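S-M checkpoint control protein rad4 (Schizosaccharomyces pombe, PDB 4BU0) serves as a phosphopeptide-binding BRCT scaffold, essential for DNA replication and for the checkpoint control that couples S phase to mitosis. Local coordinates at residues 76-81 with 86-91; 106-111 with 149-154; 141-146 with 166-171. All coordinates share one frame; numbering follows the deposited sequence. Where two conformers were deposited one is given.

Contact 1. Residues 76-81 with 86-91; sequences PVLYES and EDLDDG
The carbonyl O of S81 accepts a hydrogen bond from the backbone N of E86 at 3.0 Å. This bond ties the chain leaving helix 74-83 back to the last turn of that helix. The E86 side chain then folds over S81. Its CG stands beside the backbone N and anti to the carbonyl carbon (chi1 -57°), and the chain beyond is extended, which carries OE1 alongside the S81 side chain. OE1 of E86 lies 3.4 Å from S81 CB. In one of the two conformers of S81, it is also 3.0 Å from S81 OG. Helix 74-83 is the C-terminal helix of the first BRCT domain, and residues 86-91 are part of the loop that follows it and leads to strand 106-110. L88 is the apolar foothold of this loop. One methyl, CD2, does the touching: it meets L78 CD1 and S81 CB, each at 3.9 Å. The side chains of L78 and L88 cross at about a right angle. L78 is buried and also packs on L7, while L88 also rests on P6, so the N-terminal loop takes part in the same apolar patch.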
ATOM      1  N   PRO A  76      15.983   4.855  -7.433  1.00  8.22           N
ATOM      2  CA  PRO A  76      16.957   5.935  -7.254  1.00  7.81           C
ATOM      3  C   PRO A  76      18.049   5.608  -6.237  1.00  9.45           C
ATOM      4  O   PRO A  76      19.209   5.947  -6.476  1.00 11.17           O
ATOM      5  CB  PRO A  76      16.078   7.096  -6.774  1.00  9.92           C
ATOM      6  CG  PRO A  76      14.757   6.844  -7.451  1.00 12.98           C
ATOM      7  CD  PRO A  76      14.601   5.340  -7.263  1.00 10.19           C
ATOM      8  N   VAL A  77      17.718   4.904  -5.115  1.00  7.66           N
ATOM      9  CA  VAL A  77      18.731   4.584  -4.124  1.00  7.29           C
ATOM     10  C   VAL A  77      19.721   3.530  -4.685  1.00  9.99           C
ATOM     11  O   VAL A  77      20.950   3.660  -4.526  1.00 10.58           O
ATOM     12  CB  VAL A  77      18.104   4.140  -2.774  1.00 11.67           C
ATOM     13  CG1 VAL A  77      19.161   3.597  -1.817  1.00 12.11           C
ATOM     14  CG2 VAL A  77      17.354   5.311  -2.119  1.00 11.58           C
ATOM     15  N   LEU A  78      19.204   2.477  -5.339  1.00  7.33           N
ATOM     16  CA  LEU A  78      20.101   1.469  -5.892  1.00  7.83           C
ATOM     17  C   LEU A  78      20.984   2.069  -7.004  1.00  8.63           C
ATOM     18  O   LEU A  78      22.204   1.826  -7.037  1.00  8.42           O
ATOM     19  CB  LEU A  78      19.251   0.321  -6.459  1.00  7.64           C
ATOM     20  CG  LEU A  78      20.016  -0.741  -7.235  1.00  9.01           C
ATOM     21  CD1 LEU A  78      21.007  -1.502  -6.292  1.00 10.44           C
ATOM     22  CD2 LEU A  78      19.026  -1.728  -7.862  1.00 10.49           C
ATOM     23  N   TYR A  79      20.364   2.875  -7.884  1.00  7.87           N
ATOM     24  CA  TYR A  79      21.130   3.531  -8.948  1.00  7.51           C
ATOM     25  C   TYR A  79      22.247   4.385  -8.359  1.00 10.55           C
ATOM     26  O   TYR A  79      23.380   4.329  -8.848  1.00 10.36           O
ATOM     27  CB  TYR A  79      20.189   4.425  -9.754  1.00  8.50           C
ATOM     28  CG  TYR A  79      20.883   5.093 -10.914  1.00 10.26           C
ATOM     29  CD1 TYR A  79      21.031   4.438 -12.128  1.00 10.49           C
ATOM     30  CD2 TYR A  79      21.360   6.395 -10.808  1.00 10.65           C
ATOM     31  CE1 TYR A  79      21.636   5.056 -13.212  1.00 11.98           C
ATOM     32  CE2 TYR A  79      21.954   7.032 -11.894  1.00 11.32           C
ATOM     33  CZ  TYR A  79      22.114   6.349 -13.083  1.00 12.70           C
ATOM     34  OH  TYR A  79      22.694   6.977 -14.165  1.00 13.72           O
ATOM     35  N   GLU A  80      21.939   5.151  -7.288  1.00  8.70           N
ATOM     36  CA  GLU A  80      22.969   5.990  -6.688  1.00  9.26           C
ATOM     37  C   GLU A  80      24.161   5.182  -6.190  1.00 12.12           C
ATOM     38  O   GLU A  80      25.313   5.564  -6.422  1.00 13.32           O
ATOM     39  CB  GLU A  80      22.361   6.793  -5.544  1.00 11.28           C
ATOM     40  CG  GLU A  80      23.259   7.936  -5.117  1.00 15.39           C
ATOM     41  CD  GLU A  80      23.506   8.952  -6.218  1.00 32.72           C
ATOM     42  OE1 GLU A  80      22.589   9.211  -7.037  1.00 29.77           O
ATOM     43  OE2 GLU A  80      24.652   9.441  -6.297  1.00 33.10           O
ATOM     44  N   SER A  81      23.911   4.033  -5.545  1.00  9.99           N
ATOM     45  CA  SER A  81      25.009   3.208  -5.052  0.57  9.86           C
ATOM     46  C   SER A  81      25.829   2.661  -6.205  1.00 12.55           C
ATOM     47  O   SER A  81      27.069   2.704  -6.178  1.00 13.30           O
ATOM     48  CB  SER A  81      24.485   2.057  -4.196  0.57 14.20           C
ATOM     49  OG  SER A  81      24.078   2.510  -2.917  0.57 22.37           O
ATOM     50  N   GLU A  86      29.835   1.652  -5.647  1.00 14.82           N
ATOM     51  CA  GLU A  86      29.752   0.933  -4.380  1.00 14.61           C
ATOM     52  C   GLU A  86      29.409  -0.512  -4.618  1.00 19.26           C
ATOM     53  O   GLU A  86      28.686  -0.834  -5.561  1.00 18.38           O
ATOM     54  CB  GLU A  86      28.718   1.560  -3.457  1.00 15.87           C
ATOM     55  CG  GLU A  86      28.974   3.034  -3.177  1.00 19.72           C
ATOM     56  CD  GLU A  86      27.989   3.734  -2.263  1.00 42.75           C
ATOM     57  OE1 GLU A  86      26.852   3.236  -2.091  1.00 29.76           O
ATOM     58  OE2 GLU A  86      28.356   4.806  -1.730  1.00 42.12           O
ATOM     59  N   ASP A  87      29.941  -1.387  -3.767  1.00 17.98           N
ATOM     60  CA  ASP A  87      29.651  -2.804  -3.856  1.00 17.08           C
ATOM     61  C   ASP A  87      28.170  -3.030  -3.575  1.00 17.46           C
ATOM     62  O   ASP A  87      27.597  -2.405  -2.682  1.00 17.62           O
ATOM     63  CB  ASP A  87      30.490  -3.578  -2.821  1.00 19.42           C
ATOM     64  CG  ASP A  87      31.983  -3.702  -3.079  1.00 31.85           C
ATOM     65  OD1 ASP A  87      32.412  -3.492  -4.240  1.00 30.66           O
ATOM     66  OD2 ASP A  87      32.710  -4.118  -2.146  1.00 39.27           O
ATOM     67  N   LEU A  88      27.549  -3.875  -4.383  1.00 11.92           N
ATOM     68  CA  LEU A  88      26.161  -4.260  -4.222  1.00 10.91           C
ATOM     69  C   LEU A  88      26.149  -5.701  -3.827  1.00 14.91           C
ATOM     70  O   LEU A  88      27.145  -6.387  -4.039  1.00 16.20           O
ATOM     71  CB  LEU A  88      25.400  -4.102  -5.551  1.00 10.96           C
ATOM     72  CG  LEU A  88      25.452  -2.715  -6.236  1.00 15.36           C
ATOM     73  CD1 LEU A  88      24.827  -2.787  -7.630  1.00 15.12           C
ATOM     74  CD2 LEU A  88      24.777  -1.662  -5.397  1.00 19.48           C
ATOM     75  N   ASP A  89      25.049  -6.175  -3.297  1.00 15.32           N
ATOM     76  CA  ASP A  89      24.977  -7.609  -3.074  1.00 14.56           C
ATOM     77  C   ASP A  89      23.795  -8.149  -3.846  1.00 16.39           C
ATOM     78  O   ASP A  89      23.024  -7.379  -4.460  1.00 14.36           O
ATOM     79  CB  ASP A  89      24.993  -8.008  -1.595  1.00 16.29           C
ATOM     80  CG  ASP A  89      23.792  -7.611  -0.771  1.00 25.48           C
ATOM     81  OD1 ASP A  89      22.666  -7.659  -1.302  1.00 21.82           O
ATOM     82  OD2 ASP A  89      23.971  -7.325   0.429  1.00 34.04           O
ATOM     83  N   ASP A  90      23.635  -9.468  -3.827  1.00 12.85           N
ATOM     84  CA  ASP A  90      22.615 -10.146  -4.589  1.00 13.05           C
ATOM     85  C   ASP A  90      21.201  -9.753  -4.177  1.00 13.84           C
ATOM     86  O   ASP A  90      20.277 -10.022  -4.945  1.00 14.68           O
ATOM     87  CB  ASP A  90      22.789 -11.678  -4.472  1.00 14.57           C
ATOM     88  CG  ASP A  90      22.923 -12.171  -3.051  1.00 15.64           C
ATOM     89  OD1 ASP A  90      23.829 -11.684  -2.338  1.00 15.76           O
ATOM     90  OD2 ASP A  90      22.174 -13.100  -2.676  1.00 17.09           O
ATOM     91  N   GLY A  91      21.030  -9.113  -3.007  1.00 11.39           N
ATOM     92  CA  GLY A  91      19.699  -8.669  -2.596  1.00 11.38           C
ATOM     93  C   GLY A  91      19.256  -7.426  -3.354  1.00 12.36           C
ATOM     94  O   GLY A  91      18.054  -7.146  -3.419  1.00 11.84           O
TER

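Contact 2. Residues 106-111 with 149-154; sequences RVCLTN and GRKYEY
K151 reaches from the first turn of helix 150-157 alongside the side chain of T110 and on to the backbone of L109. Beyond CG its chain is fully extended. It runs past T110 in the opposite direction, with its CB and CD each 3.9 Å from T110 CB. NZ then gives a hydrogen bond to L109 O at 2.8 Å, close to the line of the C=O bond (170°). C108 SG flanks the same end, 3.6 Å from K151 CE. NZ also bonds P133 O and a modified side chain of the bound Crb2 phosphopeptide; the two carbonyls probably help to orient the ammonium. T110 OG1 and N111 N each hydrogen-bond a modified side chain of the peptide too, consistent with the phosphate pocket of BRCT domains. A water 2.7 Å from T110 OG1 accepts from Y152 N. With an alanine here instead of K151, L109 O would probably lose this donor and the peptide's modified side chain a positive partner. Strand 106-110 and helix 150-154 meet at 129°, their axes 8.8 Å apart. The strand lies between strands 130-131 and 141-144, while helix 116-126 packs against L109 and also touches K151.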
ATOM      1  N   ARG A 106      -5.393   5.120   5.769  1.00  8.77           N
ATOM      2  CA  ARG A 106      -5.775   6.032   6.857  1.00  8.16           C
ATOM      3  C   ARG A 106      -6.856   5.271   7.567  1.00  9.31           C
ATOM      4  O   ARG A 106      -7.946   5.101   7.014  1.00  8.43           O
ATOM      5  CB  ARG A 106      -6.254   7.381   6.312  1.00  9.71           C
ATOM      6  CG  ARG A 106      -5.148   8.098   5.538  1.00 13.11           C
ATOM      7  CD  ARG A 106      -5.584   9.483   5.045  1.00 15.06           C
ATOM      8  NE  ARG A 106      -5.579  10.451   6.142  1.00 20.48           N
ATOM      9  CZ  ARG A 106      -4.503  11.110   6.566  1.00 35.46           C
ATOM     10  NH1 ARG A 106      -3.324  10.928   5.974  1.00 24.60           N
ATOM     11  NH2 ARG A 106      -4.593  11.949   7.588  1.00 32.33           N
ATOM     12  N   VAL A 107      -6.495   4.658   8.685  1.00  7.20           N
ATOM     13  CA  VAL A 107      -7.341   3.699   9.364  1.00  6.70           C
ATOM     14  C   VAL A 107      -7.953   4.278  10.629  1.00  9.91           C
ATOM     15  O   VAL A 107      -7.238   4.822  11.482  1.00  9.45           O
ATOM     16  CB  VAL A 107      -6.526   2.425   9.709  1.00  8.75           C
ATOM     17  CG1 VAL A 107      -7.419   1.367  10.356  1.00  9.48           C
ATOM     18  CG2 VAL A 107      -5.844   1.844   8.462  1.00  8.67           C
ATOM     19  N   CYS A 108      -9.267   4.089  10.759  1.00  7.45           N
ATOM     20  CA  CYS A 108     -10.052   4.522  11.916  1.00  7.10           C
ATOM     21  C   CYS A 108     -10.668   3.272  12.506  1.00  8.65           C
ATOM     22  O   CYS A 108     -10.844   2.280  11.783  1.00  7.59           O
ATOM     23  CB  CYS A 108     -11.115   5.510  11.424  1.00  7.07           C
ATOM     24  SG  CYS A 108     -12.076   6.313  12.729  1.00 10.00           S
ATOM     25  N   LEU A 109     -10.976   3.297  13.813  1.00  8.13           N
ATOM     26  CA  LEU A 109     -11.595   2.164  14.515  1.00  8.51           C
ATOM     27  C   LEU A 109     -12.941   2.533  15.131  1.00  9.65           C
ATOM     28  O   LEU A 109     -13.127   3.689  15.506  1.00  9.60           O
ATOM     29  CB  LEU A 109     -10.649   1.734  15.696  1.00  9.10           C
ATOM     30  CG  LEU A 109      -9.183   1.517  15.367  1.00 13.08           C
ATOM     31  CD1 LEU A 109      -8.408   0.996  16.593  1.00 13.20           C
ATOM     32  CD2 LEU A 109      -9.007   0.504  14.232  1.00 13.19           C
ATOM     33  N   THR A 110     -13.845   1.566  15.282  1.00  7.89           N
ATOM     34  CA  THR A 110     -15.070   1.818  16.041  1.00  8.51           C
ATOM     35  C   THR A 110     -15.511   0.566  16.756  1.00 12.56           C
ATOM     36  O   THR A 110     -15.375  -0.537  16.221  1.00 10.41           O
ATOM     37  CB  THR A 110     -16.220   2.387  15.176  1.00 12.00           C
ATOM     38  OG1 THR A 110     -17.322   2.793  16.014  1.00 12.58           O
ATOM     39  CG2 THR A 110     -16.738   1.421  14.118  1.00 11.96           C
ATOM     40  N   ASN A 111     -16.019   0.731  17.996  1.00 12.03           N
ATOM     41  CA  ASN A 111     -16.635  -0.385  18.738  1.00 11.99           C
ATOM     42  C   ASN A 111     -15.678  -1.539  19.005  1.00 14.06           C
ATOM     43  O   ASN A 111     -16.037  -2.715  18.807  1.00 14.91           O
ATOM     44  CB  ASN A 111     -17.883  -0.906  17.986  1.00 12.04           C
ATOM     45  CG  ASN A 111     -18.981   0.119  17.783  1.00 17.59           C
ATOM     46  OD1 ASN A 111     -19.106   1.078  18.536  1.00 20.37           O
ATOM     47  ND2 ASN A 111     -19.746  -0.038  16.706  1.00 19.85           N
ATOM     48  N   GLY A 149     -23.512   2.494  15.251  1.00 14.88           N
ATOM     49  CA  GLY A 149     -22.843   3.642  15.830  1.00 14.05           C
ATOM     50  C   GLY A 149     -22.609   4.742  14.819  1.00 14.00           C
ATOM     51  O   GLY A 149     -22.795   4.571  13.606  1.00 13.60           O
ATOM     52  N   ARG A 150     -22.162   5.880  15.344  1.00 12.72           N
ATOM     53  CA  ARG A 150     -21.999   7.106  14.574  1.00 11.81           C
ATOM     54  C   ARG A 150     -20.907   6.990  13.510  1.00 12.21           C
ATOM     55  O   ARG A 150     -21.095   7.471  12.390  1.00 11.97           O
ATOM     56  CB  ARG A 150     -21.700   8.278  15.501  1.00 13.57           C
ATOM     57  CG  ARG A 150     -22.928   8.686  16.350  1.00 16.21           C
ATOM     58  CD  ARG A 150     -22.517   9.586  17.499  1.00 20.16           C
ATOM     59  NE  ARG A 150     -21.948  10.842  17.005  1.00 18.29           N
ATOM     60  CZ  ARG A 150     -21.425  11.793  17.768  1.00 23.48           C
ATOM     61  NH1 ARG A 150     -21.407  11.662  19.087  1.00 21.64           N
ATOM     62  NH2 ARG A 150     -20.922  12.889  17.217  1.00 18.51           N
ATOM     63  N   LYS A 151     -19.758   6.392  13.862  1.00  9.65           N
ATOM     64  CA  LYS A 151     -18.707   6.256  12.841  1.00  8.25           C
ATOM     65  C   LYS A 151     -19.182   5.308  11.756  1.00  9.16           C
ATOM     66  O   LYS A 151     -18.974   5.565  10.571  1.00 10.11           O
ATOM     67  CB  LYS A 151     -17.400   5.722  13.465  1.00  8.50           C
ATOM     68  CG  LYS A 151     -16.595   6.770  14.195  1.00  7.93           C
ATOM     69  CD  LYS A 151     -15.312   6.133  14.761  1.00  9.44           C
ATOM     70  CE  LYS A 151     -14.386   7.113  15.424  1.00 10.21           C
ATOM     71  NZ  LYS A 151     -13.208   6.402  16.044  1.00 10.35           N
ATOM     72  N   TYR A 152     -19.807   4.179  12.146  1.00  8.68           N
ATOM     73  CA  TYR A 152     -20.284   3.258  11.143  1.00  9.01           C
ATOM     74  C   TYR A 152     -21.279   3.907  10.192  1.00 12.42           C
ATOM     75  O   TYR A 152     -21.135   3.746   8.988  1.00 12.34           O
ATOM     76  CB  TYR A 152     -20.950   2.055  11.845  1.00 10.94           C
ATOM     77  CG  TYR A 152     -21.618   1.081  10.898  1.00 15.74           C
ATOM     78  CD1 TYR A 152     -20.867   0.192  10.136  1.00 18.13           C
ATOM     79  CD2 TYR A 152     -23.006   1.047  10.764  1.00 18.48           C
ATOM     80  CE1 TYR A 152     -21.475  -0.693   9.246  1.00 20.22           C
ATOM     81  CE2 TYR A 152     -23.625   0.155   9.884  1.00 20.37           C
ATOM     82  CZ  TYR A 152     -22.853  -0.713   9.131  1.00 28.88           C
ATOM     83  OH  TYR A 152     -23.450  -1.591   8.258  1.00 36.07           O
ATOM     84  N   GLU A 153     -22.261   4.672  10.735  1.00 11.28           N
ATOM     85  CA  GLU A 153     -23.261   5.285   9.862  1.00 12.41           C
ATOM     86  C   GLU A 153     -22.621   6.310   8.922  1.00 13.62           C
ATOM     87  O   GLU A 153     -22.981   6.378   7.741  1.00 14.08           O
ATOM     88  CB  GLU A 153     -24.392   5.933  10.688  1.00 14.41           C
ATOM     89  CG  GLU A 153     -25.188   4.910  11.504  1.00 18.34           C
ATOM     90  CD  GLU A 153     -25.972   3.853  10.743  1.00 38.75           C
ATOM     91  OE1 GLU A 153     -26.286   4.069   9.548  1.00 35.79           O
ATOM     92  OE2 GLU A 153     -26.293   2.809  11.359  1.00 34.39           O
ATOM     93  N   TYR A 154     -21.644   7.095   9.429  1.00 10.48           N
ATOM     94  CA  TYR A 154     -21.030   8.075   8.554  1.00  9.43           C
ATOM     95  C   TYR A 154     -20.121   7.429   7.515  1.00 11.43           C
ATOM     96  O   TYR A 154     -20.005   7.929   6.397  1.00 12.60           O
ATOM     97  CB  TYR A 154     -20.288   9.180   9.338  1.00 11.21           C
ATOM     98  CG  TYR A 154     -20.992  10.511   9.111  1.00 16.02           C
ATOM     99  CD1 TYR A 154     -22.343  10.671   9.422  1.00 20.21           C
ATOM    100  CD2 TYR A 154     -20.327  11.576   8.531  1.00 16.02           C
ATOM    101  CE1 TYR A 154     -23.011  11.869   9.154  1.00 22.57           C
ATOM    102  CE2 TYR A 154     -20.982  12.780   8.261  1.00 18.99           C
ATOM    103  CZ  TYR A 154     -22.322  12.921   8.576  1.00 27.99           C
ATOM    104  OH  TYR A 154     -22.960  14.109   8.309  1.00 31.29           O
TER
HETATM  105  O   HOH W   1     -10.247   5.415  15.667  1.00 13.55           O
HETATM  106  O   HOH W   2     -19.728   3.329  14.835  1.00 12.83           O

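Contact 3. Residues 141-146 with 166-171; sequences HLIAGT and EWLWQS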
ATOM      1  N   HIS A 141     -10.133   3.166   5.593  1.00  6.68           N
ATOM      2  CA  HIS A 141     -10.692   1.959   6.186  1.00  6.55           C
ATOM      3  C   HIS A 141     -11.161   2.224   7.571  1.00  7.97           C
ATOM      4  O   HIS A 141     -10.392   2.740   8.372  1.00  7.74           O
ATOM      5  CB  HIS A 141      -9.646   0.817   6.267  1.00  6.98           C
ATOM      6  CG  HIS A 141      -9.085   0.412   4.932  1.00  7.94           C
ATOM      7  ND1 HIS A 141      -8.106   1.175   4.296  1.00  9.13           N
ATOM      8  CD2 HIS A 141      -9.424  -0.633   4.130  1.00  9.46           C
ATOM      9  CE1 HIS A 141      -7.852   0.546   3.141  1.00  8.99           C
ATOM     10  NE2 HIS A 141      -8.626  -0.545   3.002  1.00  8.90           N
ATOM     11  N   LEU A 142     -12.403   1.840   7.856  1.00  6.60           N
ATOM     12  CA  LEU A 142     -12.906   1.852   9.215  1.00  6.49           C
ATOM     13  C   LEU A 142     -12.966   0.402   9.693  1.00  8.43           C
ATOM     14  O   LEU A 142     -13.708  -0.371   9.104  1.00  7.71           O
ATOM     15  CB  LEU A 142     -14.317   2.493   9.252  1.00  6.30           C
ATOM     16  CG  LEU A 142     -15.000   2.403  10.623  1.00  7.92           C
ATOM     17  CD1 LEU A 142     -14.279   3.220  11.648  1.00  9.20           C
ATOM     18  CD2 LEU A 142     -16.478   2.830  10.525  1.00  9.31           C
ATOM     19  N   ILE A 143     -12.180   0.042  10.713  1.00  7.02           N
ATOM     20  CA  ILE A 143     -12.248  -1.311  11.270  1.00  6.10           C
ATOM     21  C   ILE A 143     -13.299  -1.267  12.355  1.00  8.99           C
ATOM     22  O   ILE A 143     -13.154  -0.495  13.322  1.00  7.60           O
ATOM     23  CB  ILE A 143     -10.878  -1.757  11.808  1.00  6.87           C
ATOM     24  CG1 ILE A 143      -9.811  -1.776  10.674  1.00  7.67           C
ATOM     25  CG2 ILE A 143     -11.041  -3.149  12.465  1.00  9.01           C
ATOM     26  CD1 ILE A 143      -8.392  -2.021  11.207  1.00  8.54           C
ATOM     27  N   ALA A 144     -14.346  -2.079  12.211  1.00  8.66           N
ATOM     28  CA  ALA A 144     -15.476  -2.022  13.123  1.00  9.04           C
ATOM     29  C   ALA A 144     -15.652  -3.313  13.890  1.00 13.45           C
ATOM     30  O   ALA A 144     -15.513  -4.383  13.304  1.00 13.46           O
ATOM     31  CB  ALA A 144     -16.747  -1.736  12.326  1.00 10.42           C
ATOM     32  N   GLY A 145     -15.909  -3.197  15.192  1.00 12.42           N
ATOM     33  CA  GLY A 145     -16.192  -4.378  16.011  1.00 13.47           C
ATOM     34  C   GLY A 145     -17.628  -4.834  15.823  1.00 20.22           C
ATOM     35  O   GLY A 145     -17.916  -6.029  15.929  1.00 22.30           O
ATOM     36  N   THR A 146     -18.539  -3.875  15.555  1.00 16.76           N
ATOM     37  CA  THR A 146     -19.968  -4.119  15.300  0.52 16.41           C
ATOM     38  C   THR A 146     -20.458  -3.141  14.251  1.00 18.90           C
ATOM     39  O   THR A 146     -19.890  -2.059  14.124  1.00 16.72           O
ATOM     40  CB  THR A 146     -20.829  -4.000  16.575  0.52 22.73           C
ATOM     41  OG1 THR A 146     -20.710  -2.687  17.111  0.52 21.50           O
ATOM     42  CG2 THR A 146     -20.512  -5.061  17.629  0.52 22.86           C
ATOM     43  N   GLU A 166      -9.904  -8.735  10.709  1.00  7.74           N
ATOM     44  CA  GLU A 166      -9.215  -9.753   9.923  1.00  7.36           C
ATOM     45  C   GLU A 166      -8.627  -9.156   8.642  1.00  8.56           C
ATOM     46  O   GLU A 166      -7.611  -9.633   8.152  1.00  9.25           O
ATOM     47  CB  GLU A 166     -10.208 -10.870   9.604  1.00  9.23           C
ATOM     48  CG  GLU A 166      -9.584 -12.139   9.030  1.00 11.13           C
ATOM     49  CD  GLU A 166      -8.577 -12.900   9.881  1.00 11.84           C
ATOM     50  OE1 GLU A 166      -8.436 -12.620  11.093  1.00 12.16           O
ATOM     51  OE2 GLU A 166      -7.845 -13.718   9.280  1.00 12.00           O
ATOM     52  N   TRP A 167      -9.211  -8.051   8.143  1.00  5.97           N
ATOM     53  CA  TRP A 167      -8.612  -7.364   6.997  1.00  6.00           C
ATOM     54  C   TRP A 167      -7.180  -6.943   7.308  1.00  7.15           C
ATOM     55  O   TRP A 167      -6.280  -7.072   6.478  1.00  6.92           O
ATOM     56  CB  TRP A 167      -9.442  -6.118   6.630  1.00  5.97           C
ATOM     57  CG  TRP A 167      -8.697  -5.183   5.714  1.00  5.97           C
ATOM     58  CD1 TRP A 167      -8.553  -5.303   4.358  1.00  7.67           C
ATOM     59  CD2 TRP A 167      -7.971  -4.002   6.094  1.00  5.97           C
ATOM     60  NE1 TRP A 167      -7.740  -4.297   3.877  1.00  7.61           N
ATOM     61  CE2 TRP A 167      -7.360  -3.490   4.927  1.00  7.54           C
ATOM     62  CE3 TRP A 167      -7.775  -3.335   7.321  1.00  7.33           C
ATOM     63  CZ2 TRP A 167      -6.545  -2.351   4.951  1.00  7.60           C
ATOM     64  CZ3 TRP A 167      -6.977  -2.201   7.347  1.00  7.40           C
ATOM     65  CH2 TRP A 167      -6.373  -1.720   6.173  1.00  7.76           C
ATOM     66  N   LEU A 168      -6.999  -6.373   8.507  1.00  6.59           N
ATOM     67  CA  LEU A 168      -5.687  -5.921   8.902  1.00  6.82           C
ATOM     68  C   LEU A 168      -4.714  -7.075   9.068  1.00  8.88           C
ATOM     69  O   LEU A 168      -3.585  -7.003   8.566  1.00  8.66           O
ATOM     70  CB  LEU A 168      -5.822  -5.136  10.226  1.00  6.61           C
ATOM     71  CG  LEU A 168      -4.494  -4.617  10.819  1.00  8.12           C
ATOM     72  CD1 LEU A 168      -3.826  -3.600   9.894  1.00  9.23           C
ATOM     73  CD2 LEU A 168      -4.750  -3.967  12.191  1.00  9.45           C
ATOM     74  N   TRP A 169      -5.144  -8.121   9.744  1.00  7.32           N
ATOM     75  CA  TRP A 169      -4.241  -9.220   9.970  1.00  7.36           C
ATOM     76  C   TRP A 169      -3.842  -9.908   8.682  1.00  9.35           C
ATOM     77  O   TRP A 169      -2.712 -10.195   8.510  1.00 10.14           O
ATOM     78  CB  TRP A 169      -4.810 -10.206  10.984  1.00  7.91           C
ATOM     79  CG  TRP A 169      -5.275  -9.614  12.296  1.00  9.29           C
ATOM     80  CD1 TRP A 169      -6.388  -9.961  12.952  1.00 11.86           C
ATOM     81  CD2 TRP A 169      -4.633  -8.615  13.094  1.00 10.35           C
ATOM     82  NE1 TRP A 169      -6.507  -9.231  14.097  1.00 12.42           N
ATOM     83  CE2 TRP A 169      -5.437  -8.400  14.191  1.00 13.07           C
ATOM     84  CE3 TRP A 169      -3.472  -7.879  12.977  1.00 12.86           C
ATOM     85  CZ2 TRP A 169      -5.114  -7.478  15.155  1.00 14.04           C
ATOM     86  CZ3 TRP A 169      -3.180  -6.980  13.947  1.00 15.41           C
ATOM     87  CH2 TRP A 169      -4.001  -6.790  14.990  1.00 15.25           C
ATOM     88  N   GLN A 170      -4.814 -10.147   7.816  1.00  7.02           N
ATOM     89  CA  GLN A 170      -4.454 -10.817   6.565  1.00  6.19           C
ATOM     90  C   GLN A 170      -3.634  -9.904   5.642  1.00  8.67           C
ATOM     91  O   GLN A 170      -2.798 -10.417   4.897  1.00 10.06           O
ATOM     92  CB  GLN A 170      -5.701 -11.353   5.853  1.00  6.85           C
ATOM     93  CG  GLN A 170      -6.260 -12.562   6.608  1.00  7.48           C
ATOM     94  CD  GLN A 170      -7.234 -13.368   5.759  1.00 10.27           C
ATOM     95  OE1 GLN A 170      -7.167 -13.380   4.519  1.00 11.65           O
ATOM     96  NE2 GLN A 170      -8.164 -14.046   6.433  1.00 10.16           N
ATOM     97  N   SER A 171      -3.886  -8.566   5.649  1.00  6.46           N
ATOM     98  CA  SER A 171      -3.101  -7.651   4.810  1.00  5.81           C
ATOM     99  C   SER A 171      -1.666  -7.645   5.290  1.00  9.01           C
ATOM    100  O   SER A 171      -0.744  -7.731   4.475  1.00 10.18           O
ATOM    101  CB  SER A 171      -3.682  -6.234   4.871  1.00  7.13           C
ATOM    102  OG  SER A 171      -4.941  -6.169   4.216  1.00  8.73           O
TER
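W167 sends its indole from helix 166-174 toward strand 141-144 and lays it against H141. CB starts out toward the strand. CG is anti to the backbone N (chi1 165°), which swings the ring system off the helix and over the imidazole. On the five-membered ring, NE1 passes 4.0 Å from H141 NE2, but its hydrogen bond goes to L178 O. CE2 comes next, 3.6 Å from H141 CD2. CZ2 makes the closest approach, 3.4 Å from H141 NE2, and stands over the centre of the imidazole. CH2 lies 3.7 Å from H141 CG. At the far rim, CZ3 and CE3 also meet I143 CD1, and CZ3 is 4.1 Å from I143 CD1. That methyl sits near the indole plane, at the edge, and also meets L168 CB.

The H141 ring and the six-membered ring of W167 form an offset stack. Their centroids are 4.0 Å apart and the planes are inclined by 16°. On the opposite face of the indole lies S171 OG, displaced toward the rim. S171 OG donates to W167 O at 2.8 Å, and S171 N reaches the same oxygen from the other face of its plane. Two donors of S171, one turn further along, grip this carbonyl. OG also bonds L178 N, so L178 is held by both W167 and S171. I143 and L168 both pack on I120 of helix 116-126.

A tryptophan of the C-terminal helix, packed against the central parallel sheet, is a hallmark of the BRCT fold, here in the second domain.

How the contacts relate
Contact 1 belongs to the first BRCT domain. Contacts 2 and 3 share the second, across the chain's centre. The centres of contacts 1 and 2 are about 43 Å apart, those of contacts 2 and 3 about 11 Å. Contact 1 is partly buried and local, fastening a loop to the end of a helix by one backbone bond and a small apolar contact. The other two are buried and use neighbouring strands of one parallel sheet, joined by probable hydrogen bonds from I143 N to C108 O and from G145 N to T110 O. Contact 2 is polar and faces the peptide at the C-terminal end of strand 106-110. Contact 3 is aromatic and apolar, and packs the sheet against the last helix.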